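Local coordinates for Two-component system sensor histidine kinase (Bacteroides thetaiotaomicron, PDB 3OTT), which probably senses saccharides through its extracellular beta-propeller and beta-sandwich region, the part described here, and relays the signal as a membrane-bound histidine kinase, at residues 484-489 and 495-500; 507-512 and 539-544; 523-528 and 582-587; 566-571 and 602-607. One frame throughout, in Å; residues are numbered along the deposited sequence.

How the interactions relate
The four contacts run through successive blades of one beta-propeller in the extracellular region. Interaction 1 is a hairpin inside the sheet 474-508; interaction 2 takes the chain leaving that sheet to the third strand of the next, 519-552. Interaction 3 joins this second sheet to the third, 561-591, and interaction 4 joins the third to strand 601-605, whose sheet is completed by strand 310-313. Interaction 1 precedes 2 along the chain, whereas the segments of 2 and 3, and of 3 and 4, alternate. Centres of consecutive contacts lie 11 to 14 Å apart, and those of 1 and 4 about 24 Å. Interactions 2, 3 and 4 tie four consecutive blades side by side, while interaction 1 builds the first of them.

Interaction 1 (484-489 and 495-500); sequences NVWVLL and IDKINP
Strands 485-489 and 495-499 run antiparallel as a beta hairpin, the two middle strands of a four-stranded propeller blade, with their axes 4.7 Å apart at closest approach. Val-485 and Ile-498 form one hydrogen-bonded pair, in which Ile-498 N reaches Val-485 O at 2.7 Å, almost straight and in the carbonyl plane. Val-487 and Asp-496 form the other; between them lies the non-hydrogen-bonded pair Trp-486 and Lys-497.

That middle pair carries the main side-chain contact. Lys-497 runs alongside Trp-486 with its methylene groups spread over one face of the indole: CB stands 3.9 Å from the centroid of the six-membered ring, a CH-pi contact, and CD lies 3.5 Å from Trp-486 CZ2. With CG of Lys-497 anti to its backbone N (chi1 174°), the chain is laid along the ring before it bends near its end. Ile-495 comes in obliquely, its CD1 3.6 Å from Trp-486 CE3. Outside the pair, Asp-480 accepts hydrogen bonds from both Trp-486 NE1 and Asn-484 ND2, which should help fix the rotation of the indole.

Val-485, Val-487, Asp-496 and Ile-498 share the other face of the sheet. Asp-496 is buried there, and its OD1 is hydrogen-bonded to Ser-470. Beside it Val-487 meets the tip of the isoleucine, CG2 to Ile-498 CD1 at 3.9 Å.

Interaction 2 (507-512 and 539-544); sequences KLFADE and MRINPK
Phe-509 lays its ring against Met-539 and Ile-541, joining two consecutive blades of the propeller: it follows strand 504-508 of one, and its partners sit on strand 537-542 of the next. The two aliphatic side chains are alternate residues on that strand and meet different parts of the phenylalanine. Ile-541 approaches from the opposite direction and lies over one ring face toward the rim, with CG2 3.6 Å from Phe-509 CE2 and CD1 3.7 Å from Phe-509 CD2. Both of its branches therefore press on one face of the ring, near the CE2 rim.

Met-539 works at the root of the ring. Its CG is anti to the backbone N (chi1 169°), and a bend at the sulfur, chi3 110°, brings the terminal methyl to the ring, where Met-539 CE stands 3.5 Å from Phe-509 CG. The sulfur itself is farther off, SD 5.3 Å from the Phe-509 centroid in an oblique Met-aromatic contact. An alanine at Phe-509 would remove the whole ring and would probably open a gap between the blades, with the Met-539 methyl and both Ile-541 branches deprived of their partner. Gln-548 of the neighbouring strand also touches the phenylalanine. The methionine methyl sits against the CB-CG junction, with Met-539 CE also 3.5 Å from Phe-509 CB.

Interaction 3 (523-528 and 582-587); sequences LCDEDG and IDRKTM
Residues Asp-525 to Gly-528 form a type I beta turn just after strand 519-524, closed by the backbone bond from Gly-528 N to Asp-525 O, that faces the chain leaving strand 578-583 in the next propeller blade. There Arg-584 begins a short run with helical backbone angles; its CA and that of Asp-525 are the nearest pair, 8.7 Å apart. Asp-583 OD1 steadies this bend by accepting from Lys-585 N and Thr-586 N, which arrive from opposite faces of its carboxylate, the first of them closing an Asx turn.

Arg-584 reaches across to the turn and enters a salt-bridge network with three acidic residues. Asp-527 gives the straightest bond: its OD2 uses the anti lone pair toward Arg-584 NH1 at 3.0 Å, in the guanidinium plane, with a weaker bond from NH2 to the same oxygen. Asp-525 OD2 also meets Arg-584 NH1, at 2.9 Å, through a weak, bent bond with its carboxylate turned 78° from the guanidinium, while Asp-525 OD1 accepts from Leu-529 N. Glu-526 lies well out of that plane and adds charge alone, its OE1 a long 3.7 Å from Arg-584 NH2. A methionine in place of Arg-584 would probably leave the three clustered carboxylates without their shared counter-charge and the turn less firmly fixed to the neighbouring blade.

Around the contact, Arg-584 NE is held by Lys-568 O, from the turn between strands 561-567 and 570-575. Trp-531 on strand 530-534 packs against the arginine and donates its NE1 hydrogen to Asp-525 OD2.

Interaction 4 (566-571 and 602-607); sequences CVKNSI and LLFDPK
A type II' beta turn, Val-567 to Ser-570, links the first two strands of a propeller blade, and beside it stands Phe-604 on strand 601-605 of the adjoining blade. The turn is a tight hairpin, with Val-567 and Ser-570 bonded to each other through both backbone N and O. Val-567 and Phe-604 are the nearest residues by backbone, their CA atoms 6.0 Å apart.

Phe-604 is the one residue of 602-607 that touches the turn segment. With CG anti to its N (chi1 180°), the side chain stretches toward the turn, and the ring lies between backbone atoms of both segments: Val-567 CA is 4.2 Å above one face, offset toward the rim, and Pro-606 N sits over the centre of the other. At the base of the side chain, CB lies 3.6 Å from Cys-566 O and 4.2 Å from Val-567 CG2. Lys-568 crosses the far end of the ring at about a right angle, CG and NZ each 4.1 Å from Phe-604 CZ. The bend at the end of this lysine, chi4 88°, turns the ammonium back to an oblique position by the ring, while its salt bridge goes to Asp-609. Val-611 on strand 610-615 packs against both Val-567 and Phe-604.

Across the two segments the contact is thus held by van der Waals packing of one ring against a turn, while the nearby lysine charge is answered by an aspartate beyond them.

Interaction 1 (484-489 and 495-500)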
loop_
_atom_site.group_PDB
_atom_site.type_symbol
_atom_site.label_atom_id
_atom_site.label_comp_id
_atom_site.label_asym_id
_atom_site.label_seq_id
_atom_site.Cartn_x
_atom_site.Cartn_y
_atom_site.Cartn_z
ATOM N N ASN B 484 -35.597 5.357 32.037
ATOM C CA ASN B 484 -34.443 6.051 32.664
ATOM C C ASN B 484 -33.244 6.095 31.791
ATOM O O ASN B 484 -33.135 5.319 30.876
ATOM C CB ASN B 484 -33.950 5.328 33.932
ATOM C CG ASN B 484 -35.035 5.140 34.942
ATOM O OD1 ASN B 484 -35.587 6.106 35.442
ATOM N ND2 ASN B 484 -35.370 3.876 35.232
ATOM N N VAL B 485 -32.287 6.942 32.146
ATOM C CA VAL B 485 -31.033 7.025 31.437
ATOM C C VAL B 485 -29.913 6.700 32.426
ATOM O O VAL B 485 -29.793 7.328 33.496
ATOM C CB VAL B 485 -30.797 8.426 30.790
ATOM C CG1 VAL B 485 -29.488 8.404 30.039
ATOM C CG2 VAL B 485 -31.890 8.792 29.836
ATOM N N TRP B 486 -29.098 5.732 32.073
ATOM C CA TRP B 486 -28.042 5.264 32.953
ATOM C C TRP B 486 -26.726 5.762 32.382
ATOM O O TRP B 486 -26.549 5.798 31.151
ATOM C CB TRP B 486 -28.030 3.729 33.073
ATOM C CG TRP B 486 -29.262 3.192 33.742
ATOM C CD1 TRP B 486 -30.466 2.934 33.159
ATOM C CD2 TRP B 486 -29.405 2.866 35.107
ATOM N NE1 TRP B 486 -31.354 2.480 34.071
ATOM C CE2 TRP B 486 -30.738 2.426 35.290
ATOM C CE3 TRP B 486 -28.551 2.932 36.209
ATOM C CZ2 TRP B 486 -31.241 2.024 36.535
ATOM C CZ3 TRP B 486 -29.041 2.529 37.466
ATOM C CH2 TRP B 486 -30.376 2.074 37.619
ATOM N N VAL B 487 -25.826 6.133 33.285
ATOM C CA VAL B 487 -24.694 6.979 32.937
ATOM C C VAL B 487 -23.409 6.364 33.497
ATOM O O VAL B 487 -23.300 6.154 34.714
ATOM C CB VAL B 487 -24.861 8.317 33.603
ATOM C CG1 VAL B 487 -23.631 9.209 33.306
ATOM C CG2 VAL B 487 -26.145 8.953 33.169
ATOM N N LEU B 488 -22.475 6.056 32.611
ATOM C CA LEU B 488 -21.143 5.612 33.014
ATOM C C LEU B 488 -20.180 6.837 33.021
ATOM O O LEU B 488 -20.038 7.518 31.996
ATOM C CB LEU B 488 -20.709 4.509 32.053
ATOM C CG LEU B 488 -19.367 3.760 32.210
ATOM C CD1 LEU B 488 -18.239 4.729 31.982
ATOM C CD2 LEU B 488 -19.139 3.020 33.587
ATOM N N LEU B 489 -19.605 7.157 34.191
ATOM C CA LEU B 489 -18.598 8.227 34.338
ATOM C C LEU B 489 -17.165 7.683 34.398
ATOM O O LEU B 489 -16.951 6.593 34.832
ATOM C CB LEU B 489 -18.877 9.140 35.563
ATOM C CG LEU B 489 -20.324 9.693 35.562
ATOM C CD1 LEU B 489 -21.304 8.737 36.290
ATOM C CD2 LEU B 489 -20.424 11.067 36.093
ATOM N N ILE B 495 -22.802 4.053 39.206
ATOM C CA ILE B 495 -23.329 4.632 37.950
ATOM C C ILE B 495 -24.532 5.519 38.295
ATOM O O ILE B 495 -25.207 5.332 39.304
ATOM C CB ILE B 495 -23.694 3.525 36.842
ATOM C CG1 ILE B 495 -24.727 2.553 37.365
ATOM C CG2 ILE B 495 -22.422 2.734 36.314
ATOM C CD1 ILE B 495 -25.195 1.531 36.284
ATOM N N ASP B 496 -24.763 6.529 37.481
ATOM C CA ASP B 496 -25.783 7.499 37.795
ATOM C C ASP B 496 -27.026 7.079 37.030
ATOM O O ASP B 496 -26.911 6.461 35.961
ATOM C CB ASP B 496 -25.315 8.932 37.442
ATOM C CG ASP B 496 -24.413 9.578 38.556
ATOM O OD1 ASP B 496 -24.206 8.959 39.615
ATOM O OD2 ASP B 496 -23.894 10.722 38.386
ATOM N N LYS B 497 -28.188 7.378 37.605
ATOM C CA LYS B 497 -29.480 7.090 37.016
ATOM C C LYS B 497 -30.212 8.415 36.911
ATOM O O LYS B 497 -30.418 9.095 37.930
ATOM C CB LYS B 497 -30.291 6.090 37.847
ATOM C CG LYS B 497 -31.738 5.879 37.291
ATOM C CD LYS B 497 -32.648 4.855 38.032
ATOM C CE LYS B 497 -33.087 5.332 39.406
ATOM N NZ LYS B 497 -34.340 6.045 39.358
ATOM N N ILE B 498 -30.538 8.799 35.677
ATOM C CA ILE B 498 -31.346 9.972 35.424
ATOM C C ILE B 498 -32.824 9.636 35.088
ATOM O O ILE B 498 -33.130 8.785 34.235
ATOM C CB ILE B 498 -30.798 10.784 34.248
ATOM C CG1 ILE B 498 -29.375 11.191 34.504
ATOM C CG2 ILE B 498 -31.672 12.054 34.014
ATOM C CD1 ILE B 498 -28.763 11.827 33.342
ATOM N N ASN B 499 -33.728 10.299 35.769
ATOM C CA ASN B 499 -35.128 10.246 35.405
ATOM C C ASN B 499 -35.358 11.532 34.621
ATOM O O ASN B 499 -35.418 12.599 35.194
ATOM C CB ASN B 499 -36.016 10.117 36.629
ATOM C CG ASN B 499 -37.495 10.152 36.293
ATOM O OD1 ASN B 499 -37.913 10.835 35.355
ATOM N ND2 ASN B 499 -38.306 9.427 37.090
ATOM N N PRO B 500 -35.425 11.428 33.295
ATOM C CA PRO B 500 -35.490 12.554 32.397
ATOM C C PRO B 500 -36.744 13.422 32.586
ATOM O O PRO B 500 -36.719 14.580 32.200
ATOM C CB PRO B 500 -35.516 11.903 30.997
ATOM C CG PRO B 500 -35.940 10.532 31.216
ATOM C CD PRO B 500 -35.655 10.147 32.622
#

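Interaction 2 (507-512 and 539-544)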
loop_
_atom_site.group_PDB
_atom_site.type_symbol
_atom_site.label_atom_id
_atom_site.label_comp_id
_atom_site.label_asym_id
_atom_site.label_seq_id
_atom_site.Cartn_x
_atom_site.Cartn_y
_atom_site.Cartn_z
ATOM N N LYS B 507 -27.296 8.199 42.380
ATOM C CA LYS B 507 -26.061 7.440 42.256
ATOM C C LYS B 507 -26.302 6.083 42.815
ATOM O O LYS B 507 -26.574 6.003 43.990
ATOM C CB LYS B 507 -24.927 8.088 43.064
ATOM C CG LYS B 507 -23.631 7.256 43.085
ATOM C CD LYS B 507 -22.535 7.911 43.972
ATOM C CE LYS B 507 -21.826 9.059 43.283
ATOM N NZ LYS B 507 -21.178 8.575 42.042
ATOM N N LEU B 508 -26.163 5.018 42.010
ATOM C CA LEU B 508 -26.433 3.660 42.485
ATOM C C LEU B 508 -25.233 2.674 42.403
ATOM O O LEU B 508 -24.342 2.861 41.611
ATOM C CB LEU B 508 -27.623 3.072 41.733
ATOM C CG LEU B 508 -29.017 3.668 42.027
ATOM C CD1 LEU B 508 -29.888 3.269 40.858
ATOM C CD2 LEU B 508 -29.597 3.208 43.379
ATOM N N PHE B 509 -25.224 1.653 43.271
ATOM C CA PHE B 509 -24.187 0.610 43.292
ATOM C C PHE B 509 -22.786 1.136 43.610
ATOM O O PHE B 509 -21.795 0.519 43.232
ATOM C CB PHE B 509 -24.255 -0.244 41.981
ATOM C CG PHE B 509 -25.689 -0.631 41.605
ATOM C CD1 PHE B 509 -26.444 -1.439 42.446
ATOM C CD2 PHE B 509 -26.319 -0.087 40.467
ATOM C CE1 PHE B 509 -27.787 -1.770 42.116
ATOM C CE2 PHE B 509 -27.633 -0.425 40.127
ATOM C CZ PHE B 509 -28.373 -1.243 40.959
ATOM N N ALA B 510 -22.701 2.284 44.287
ATOM C CA ALA B 510 -21.413 2.833 44.685
ATOM C C ALA B 510 -20.796 2.022 45.832
ATOM O O ALA B 510 -19.613 2.148 46.117
ATOM C CB ALA B 510 -21.534 4.366 45.085
ATOM N N ASP B 511 -21.607 1.212 46.487
ATOM C CA ASP B 511 -21.130 0.410 47.593
ATOM C C ASP B 511 -20.136 -0.673 47.117
ATOM O O ASP B 511 -19.138 -0.930 47.769
ATOM C CB ASP B 511 -22.317 -0.148 48.415
ATOM C CG ASP B 511 -23.252 -1.072 47.598
ATOM O OD1 ASP B 511 -23.210 -1.082 46.323
ATOM O OD2 ASP B 511 -24.052 -1.794 48.252
ATOM N N GLU B 512 -20.383 -1.240 45.940
ATOM C CA GLU B 512 -19.533 -2.255 45.361
ATOM C C GLU B 512 -18.668 -1.721 44.212
ATOM O O GLU B 512 -17.474 -2.035 44.126
ATOM C CB GLU B 512 -20.428 -3.410 44.867
ATOM C CG GLU B 512 -19.656 -4.654 44.468
ATOM C CD GLU B 512 -20.525 -5.929 44.332
ATOM O OE1 GLU B 512 -21.717 -5.940 44.762
ATOM O OE2 GLU B 512 -19.977 -6.926 43.792
ATOM N N MET B 539 -20.990 -6.973 36.277
ATOM C CA MET B 539 -22.111 -6.914 37.175
ATOM C C MET B 539 -23.370 -6.798 36.306
ATOM O O MET B 539 -23.428 -5.919 35.384
ATOM C CB MET B 539 -22.014 -5.660 38.057
ATOM C CG MET B 539 -23.284 -5.346 38.865
ATOM S SD MET B 539 -22.994 -4.270 40.343
ATOM C CE MET B 539 -23.770 -2.905 39.714
ATOM N N ARG B 540 -24.360 -7.639 36.615
ATOM C CA ARG B 540 -25.645 -7.591 35.934
ATOM C C ARG B 540 -26.663 -6.909 36.833
ATOM O O ARG B 540 -26.850 -7.309 37.944
ATOM C CB ARG B 540 -26.115 -9.001 35.584
ATOM C CG ARG B 540 -27.388 -9.003 34.763
ATOM C CD ARG B 540 -27.901 -10.418 34.436
ATOM N NE ARG B 540 -28.271 -11.061 35.691
ATOM C CZ ARG B 540 -28.471 -12.367 35.868
ATOM N NH1 ARG B 540 -28.338 -13.250 34.886
ATOM N NH2 ARG B 540 -28.784 -12.788 37.053
ATOM N N ILE B 541 -27.333 -5.896 36.322
ATOM C CA ILE B 541 -28.262 -5.094 37.072
ATOM C C ILE B 541 -29.661 -5.202 36.480
ATOM O O ILE B 541 -29.827 -5.052 35.276
ATOM C CB ILE B 541 -27.840 -3.632 37.005
ATOM C CG1 ILE B 541 -26.535 -3.434 37.780
ATOM C CG2 ILE B 541 -28.909 -2.684 37.594
ATOM C CD1 ILE B 541 -25.828 -2.106 37.438
ATOM N N ASN B 542 -30.659 -5.440 37.318
ATOM C CA ASN B 542 -32.036 -5.354 36.847
ATOM C C ASN B 542 -32.682 -4.011 37.285
ATOM O O ASN B 542 -32.901 -3.777 38.464
ATOM C CB ASN B 542 -32.832 -6.598 37.270
ATOM C CG ASN B 542 -34.308 -6.560 36.820
ATOM O OD1 ASN B 542 -34.849 -5.524 36.370
ATOM N ND2 ASN B 542 -34.969 -7.699 36.979
ATOM N N PRO B 543 -32.980 -3.126 36.318
ATOM C CA PRO B 543 -33.350 -1.764 36.664
ATOM C C PRO B 543 -34.771 -1.668 37.161
ATOM O O PRO B 543 -35.126 -0.637 37.705
ATOM C CB PRO B 543 -33.211 -1.001 35.315
ATOM C CG PRO B 543 -32.691 -1.976 34.334
ATOM C CD PRO B 543 -32.964 -3.339 34.852
ATOM N N LYS B 544 -35.588 -2.725 37.002
ATOM C CA LYS B 544 -36.912 -2.747 37.631
ATOM C C LYS B 544 -36.875 -2.618 39.136
ATOM O O LYS B 544 -37.659 -1.883 39.717
ATOM C CB LYS B 544 -37.719 -4.011 37.262
ATOM C CG LYS B 544 -38.201 -4.056 35.816
ATOM C CD LYS B 544 -38.874 -5.386 35.473
ATOM C CE LYS B 544 -38.977 -5.535 33.925
ATOM N NZ LYS B 544 -40.121 -4.708 33.410
#

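Interaction 3 (523-528 and 582-587)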
loop_
_atom_site.group_PDB
_atom_site.type_symbol
_atom_site.label_atom_id
_atom_site.label_comp_id
_atom_site.label_asym_id
_atom_site.label_seq_id
_atom_site.Cartn_x
_atom_site.Cartn_y
_atom_site.Cartn_z
ATOM N N LEU B 523 -23.647 -1.405 29.190
ATOM C CA LEU B 523 -24.527 -1.854 28.124
ATOM C C LEU B 523 -25.867 -2.387 28.654
ATOM O O LEU B 523 -25.984 -2.739 29.835
ATOM C CB LEU B 523 -23.831 -2.852 27.176
ATOM C CG LEU B 523 -23.544 -4.346 27.369
ATOM C CD1 LEU B 523 -24.834 -5.211 27.570
ATOM C CD2 LEU B 523 -22.818 -4.911 26.142
ATOM N N CYS B 524 -26.873 -2.383 27.776
ATOM C CA CYS B 524 -28.205 -2.938 28.067
ATOM C C CYS B 524 -28.493 -4.027 27.054
ATOM O O CYS B 524 -28.248 -3.838 25.866
ATOM C CB CYS B 524 -29.298 -1.882 27.956
ATOM S SG CYS B 524 -30.993 -2.393 28.607
ATOM N N ASP B 525 -28.996 -5.167 27.537
ATOM C CA ASP B 525 -29.226 -6.324 26.685
ATOM C C ASP B 525 -30.692 -6.329 26.243
ATOM O O ASP B 525 -31.491 -5.511 26.730
ATOM C CB ASP B 525 -28.722 -7.619 27.373
ATOM C CG ASP B 525 -29.626 -8.144 28.497
ATOM O OD1 ASP B 525 -30.761 -7.660 28.752
ATOM O OD2 ASP B 525 -29.223 -9.145 29.119
ATOM N N GLU B 526 -31.025 -7.228 25.317
ATOM C CA GLU B 526 -32.357 -7.305 24.709
ATOM C C GLU B 526 -33.451 -7.569 25.744
ATOM O O GLU B 526 -34.594 -7.199 25.546
ATOM C CB GLU B 526 -32.398 -8.400 23.622
ATOM C CG GLU B 526 -32.677 -9.801 24.170
ATOM C CD GLU B 526 -32.480 -10.913 23.138
ATOM O OE1 GLU B 526 -31.482 -10.869 22.368
ATOM O OE2 GLU B 526 -33.309 -11.843 23.118
ATOM N N ASP B 527 -33.115 -8.219 26.845
ATOM C CA ASP B 527 -34.121 -8.451 27.906
ATOM C C ASP B 527 -34.237 -7.216 28.806
ATOM O O ASP B 527 -34.972 -7.235 29.798
ATOM C CB ASP B 527 -33.780 -9.702 28.735
ATOM C CG ASP B 527 -34.181 -11.020 28.029
ATOM O OD1 ASP B 527 -35.408 -11.341 27.981
ATOM O OD2 ASP B 527 -33.290 -11.759 27.551
ATOM N N GLY B 528 -33.504 -6.153 28.459
ATOM C CA GLY B 528 -33.417 -4.962 29.300
ATOM C C GLY B 528 -32.621 -4.966 30.612
ATOM O O GLY B 528 -32.862 -4.098 31.487
ATOM N N ILE B 582 -19.914 -14.927 28.292
ATOM C CA ILE B 582 -20.634 -15.074 29.558
ATOM C C ILE B 582 -22.096 -15.272 29.261
ATOM O O ILE B 582 -22.703 -14.473 28.538
ATOM C CB ILE B 582 -20.506 -13.788 30.421
ATOM C CG1 ILE B 582 -19.034 -13.459 30.701
ATOM C CG2 ILE B 582 -21.309 -13.868 31.712
ATOM C CD1 ILE B 582 -18.862 -11.991 31.195
ATOM N N ASP B 583 -22.683 -16.295 29.860
ATOM C CA ASP B 583 -24.070 -16.603 29.561
ATOM C C ASP B 583 -24.950 -15.592 30.261
ATOM O O ASP B 583 -24.762 -15.334 31.431
ATOM C CB ASP B 583 -24.429 -18.018 30.019
ATOM C CG ASP B 583 -25.936 -18.305 29.889
ATOM O OD1 ASP B 583 -26.746 -17.835 30.726
ATOM O OD2 ASP B 583 -26.310 -18.984 28.917
ATOM N N ARG B 584 -25.918 -15.031 29.553
ATOM C CA ARG B 584 -26.703 -13.946 30.119
ATOM C C ARG B 584 -27.607 -14.346 31.305
ATOM O O ARG B 584 -27.972 -13.488 32.106
ATOM C CB ARG B 584 -27.492 -13.216 29.042
ATOM C CG ARG B 584 -26.586 -12.355 28.141
ATOM C CD ARG B 584 -27.413 -11.346 27.290
ATOM N NE ARG B 584 -28.381 -11.924 26.345
ATOM C CZ ARG B 584 -29.720 -11.917 26.497
ATOM N NH1 ARG B 584 -30.290 -11.388 27.570
ATOM N NH2 ARG B 584 -30.515 -12.452 25.570
ATOM N N LYS B 585 -27.964 -15.625 31.413
ATOM C CA LYS B 585 -28.864 -16.054 32.499
ATOM C C LYS B 585 -28.092 -16.648 33.685
ATOM O O LYS B 585 -28.329 -16.228 34.826
ATOM C CB LYS B 585 -30.025 -16.963 32.004
ATOM C CG LYS B 585 -31.076 -16.214 31.101
ATOM C CD LYS B 585 -32.379 -17.086 30.827
ATOM C CE LYS B 585 -32.275 -18.152 29.667
ATOM N NZ LYS B 585 -33.292 -19.337 29.738
ATOM N N THR B 586 -27.127 -17.542 33.427
ATOM C CA THR B 586 -26.376 -18.164 34.533
ATOM C C THR B 586 -25.186 -17.338 34.998
ATOM O O THR B 586 -24.741 -17.471 36.134
ATOM C CB THR B 586 -25.824 -19.542 34.171
ATOM O OG1 THR B 586 -24.817 -19.372 33.160
ATOM C CG2 THR B 586 -26.953 -20.492 33.703
ATOM N N MET B 587 -24.644 -16.534 34.094
ATOM C CA MET B 587 -23.433 -15.726 34.355
ATOM C C MET B 587 -22.114 -16.519 34.436
ATOM O O MET B 587 -21.099 -15.942 34.852
ATOM C CB MET B 587 -23.585 -14.776 35.556
ATOM C CG MET B 587 -24.581 -13.667 35.296
ATOM S SD MET B 587 -24.730 -12.502 36.661
ATOM C CE MET B 587 -23.288 -11.401 36.426
#

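Interaction 4 (566-571 and 602-607)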
loop_
_atom_site.group_PDB
_atom_site.type_symbol
_atom_site.label_atom_id
_atom_site.label_comp_id
_atom_site.label_asym_id
_atom_site.label_seq_id
_atom_site.Cartn_x
_atom_site.Cartn_y
_atom_site.Cartn_z
ATOM N N CYS B 566 -23.466 -7.802 23.244
ATOM C CA CYS B 566 -24.460 -8.906 23.330
ATOM C C CYS B 566 -24.406 -9.715 22.058
ATOM O O CYS B 566 -24.443 -9.156 20.968
ATOM C CB CYS B 566 -25.908 -8.434 23.475
ATOM S SG CYS B 566 -26.167 -7.523 24.963
ATOM N N VAL B 567 -24.331 -11.026 22.219
ATOM C CA VAL B 567 -24.367 -11.971 21.112
ATOM C C VAL B 567 -25.440 -13.023 21.462
ATOM O O VAL B 567 -25.145 -13.989 22.142
ATOM C CB VAL B 567 -22.973 -12.616 20.913
ATOM C CG1 VAL B 567 -23.021 -13.688 19.872
ATOM C CG2 VAL B 567 -21.905 -11.533 20.492
ATOM N N LYS B 568 -26.686 -12.782 21.070
ATOM C CA LYS B 568 -27.805 -13.706 21.390
ATOM C C LYS B 568 -27.951 -13.916 22.905
ATOM O O LYS B 568 -28.283 -12.983 23.636
ATOM C CB LYS B 568 -27.594 -15.075 20.725
ATOM C CG LYS B 568 -27.687 -15.146 19.213
ATOM C CD LYS B 568 -27.188 -16.541 18.804
ATOM C CE LYS B 568 -27.661 -16.964 17.440
ATOM N NZ LYS B 568 -26.684 -16.481 16.440
ATOM N N ASN B 569 -27.650 -15.119 23.376
ATOM C CA ASN B 569 -27.849 -15.477 24.783
ATOM C C ASN B 569 -26.621 -15.296 25.633
ATOM O O ASN B 569 -26.615 -15.628 26.825
ATOM C CB ASN B 569 -28.363 -16.911 24.908
ATOM C CG ASN B 569 -29.791 -17.030 24.458
ATOM O OD1 ASN B 569 -30.646 -16.210 24.838
ATOM N ND2 ASN B 569 -30.073 -18.041 23.637
ATOM N N SER B 570 -25.595 -14.732 25.017
ATOM C CA SER B 570 -24.357 -14.476 25.696
ATOM C C SER B 570 -23.975 -13.003 25.683
ATOM O O SER B 570 -24.493 -12.207 24.885
ATOM C CB SER B 570 -23.254 -15.304 25.023
ATOM O OG SER B 570 -23.593 -16.691 25.088
ATOM N N ILE B 571 -23.040 -12.651 26.556
ATOM C CA ILE B 571 -22.268 -11.460 26.325
ATOM C C ILE B 571 -20.771 -11.705 26.035
ATOM O O ILE B 571 -20.101 -12.457 26.747
ATOM C CB ILE B 571 -22.505 -10.383 27.417
ATOM C CG1 ILE B 571 -21.407 -9.334 27.285
ATOM C CG2 ILE B 571 -22.424 -10.972 28.778
ATOM C CD1 ILE B 571 -21.701 -8.053 28.028
ATOM N N LEU B 602 -16.194 -4.466 19.251
ATOM C CA LEU B 602 -16.978 -5.693 18.916
ATOM C C LEU B 602 -18.356 -5.367 18.238
ATOM O O LEU B 602 -18.996 -4.379 18.603
ATOM C CB LEU B 602 -17.215 -6.593 20.154
ATOM C CG LEU B 602 -16.061 -7.231 20.959
ATOM C CD1 LEU B 602 -16.503 -7.639 22.384
ATOM C CD2 LEU B 602 -15.375 -8.456 20.264
ATOM N N LEU B 603 -18.794 -6.181 17.273
ATOM C CA LEU B 603 -20.099 -5.985 16.641
ATOM C C LEU B 603 -20.725 -7.319 16.258
ATOM O O LEU B 603 -20.145 -8.115 15.481
ATOM C CB LEU B 603 -19.982 -5.118 15.373
ATOM C CG LEU B 603 -21.264 -4.896 14.490
ATOM C CD1 LEU B 603 -22.323 -4.023 15.190
ATOM C CD2 LEU B 603 -20.976 -4.298 13.131
ATOM N N PHE B 604 -21.920 -7.567 16.791
ATOM C CA PHE B 604 -22.728 -8.683 16.351
ATOM C C PHE B 604 -23.630 -8.272 15.193
ATOM O O PHE B 604 -24.428 -7.362 15.349
ATOM C CB PHE B 604 -23.610 -9.133 17.500
ATOM C CG PHE B 604 -24.509 -10.289 17.153
ATOM C CD1 PHE B 604 -24.033 -11.381 16.441
ATOM C CD2 PHE B 604 -25.851 -10.293 17.570
ATOM C CE1 PHE B 604 -24.900 -12.484 16.104
ATOM C CE2 PHE B 604 -26.708 -11.374 17.237
ATOM C CZ PHE B 604 -26.222 -12.449 16.486
ATOM N N ASP B 605 -23.510 -8.946 14.046
ATOM C CA ASP B 605 -24.450 -8.775 12.912
ATOM C C ASP B 605 -25.459 -9.931 12.871
ATOM O O ASP B 605 -25.109 -11.040 12.471
ATOM C CB ASP B 605 -23.736 -8.684 11.552
ATOM C CG ASP B 605 -24.707 -8.233 10.380
ATOM O OD1 ASP B 605 -25.761 -7.556 10.609
ATOM O OD2 ASP B 605 -24.376 -8.535 9.211
ATOM N N PRO B 606 -26.711 -9.673 13.288
ATOM C CA PRO B 606 -27.708 -10.740 13.360
ATOM C C PRO B 606 -28.047 -11.322 11.990
ATOM O O PRO B 606 -28.312 -12.511 11.903
ATOM C CB PRO B 606 -28.941 -10.052 13.980
ATOM C CG PRO B 606 -28.461 -8.835 14.597
ATOM C CD PRO B 606 -27.249 -8.395 13.779
ATOM N N LYS B 607 -28.023 -10.503 10.935
ATOM C CA LYS B 607 -28.284 -10.990 9.563
ATOM C C LYS B 607 -27.274 -12.053 9.117
ATOM O O LYS B 607 -27.650 -13.113 8.606
ATOM C CB LYS B 607 -28.290 -9.835 8.543
ATOM C CG LYS B 607 -29.433 -8.818 8.677
ATOM C CD LYS B 607 -29.178 -7.594 7.759
ATOM C CE LYS B 607 -30.484 -6.846 7.410
ATOM N NZ LYS B 607 -30.875 -5.868 8.478
#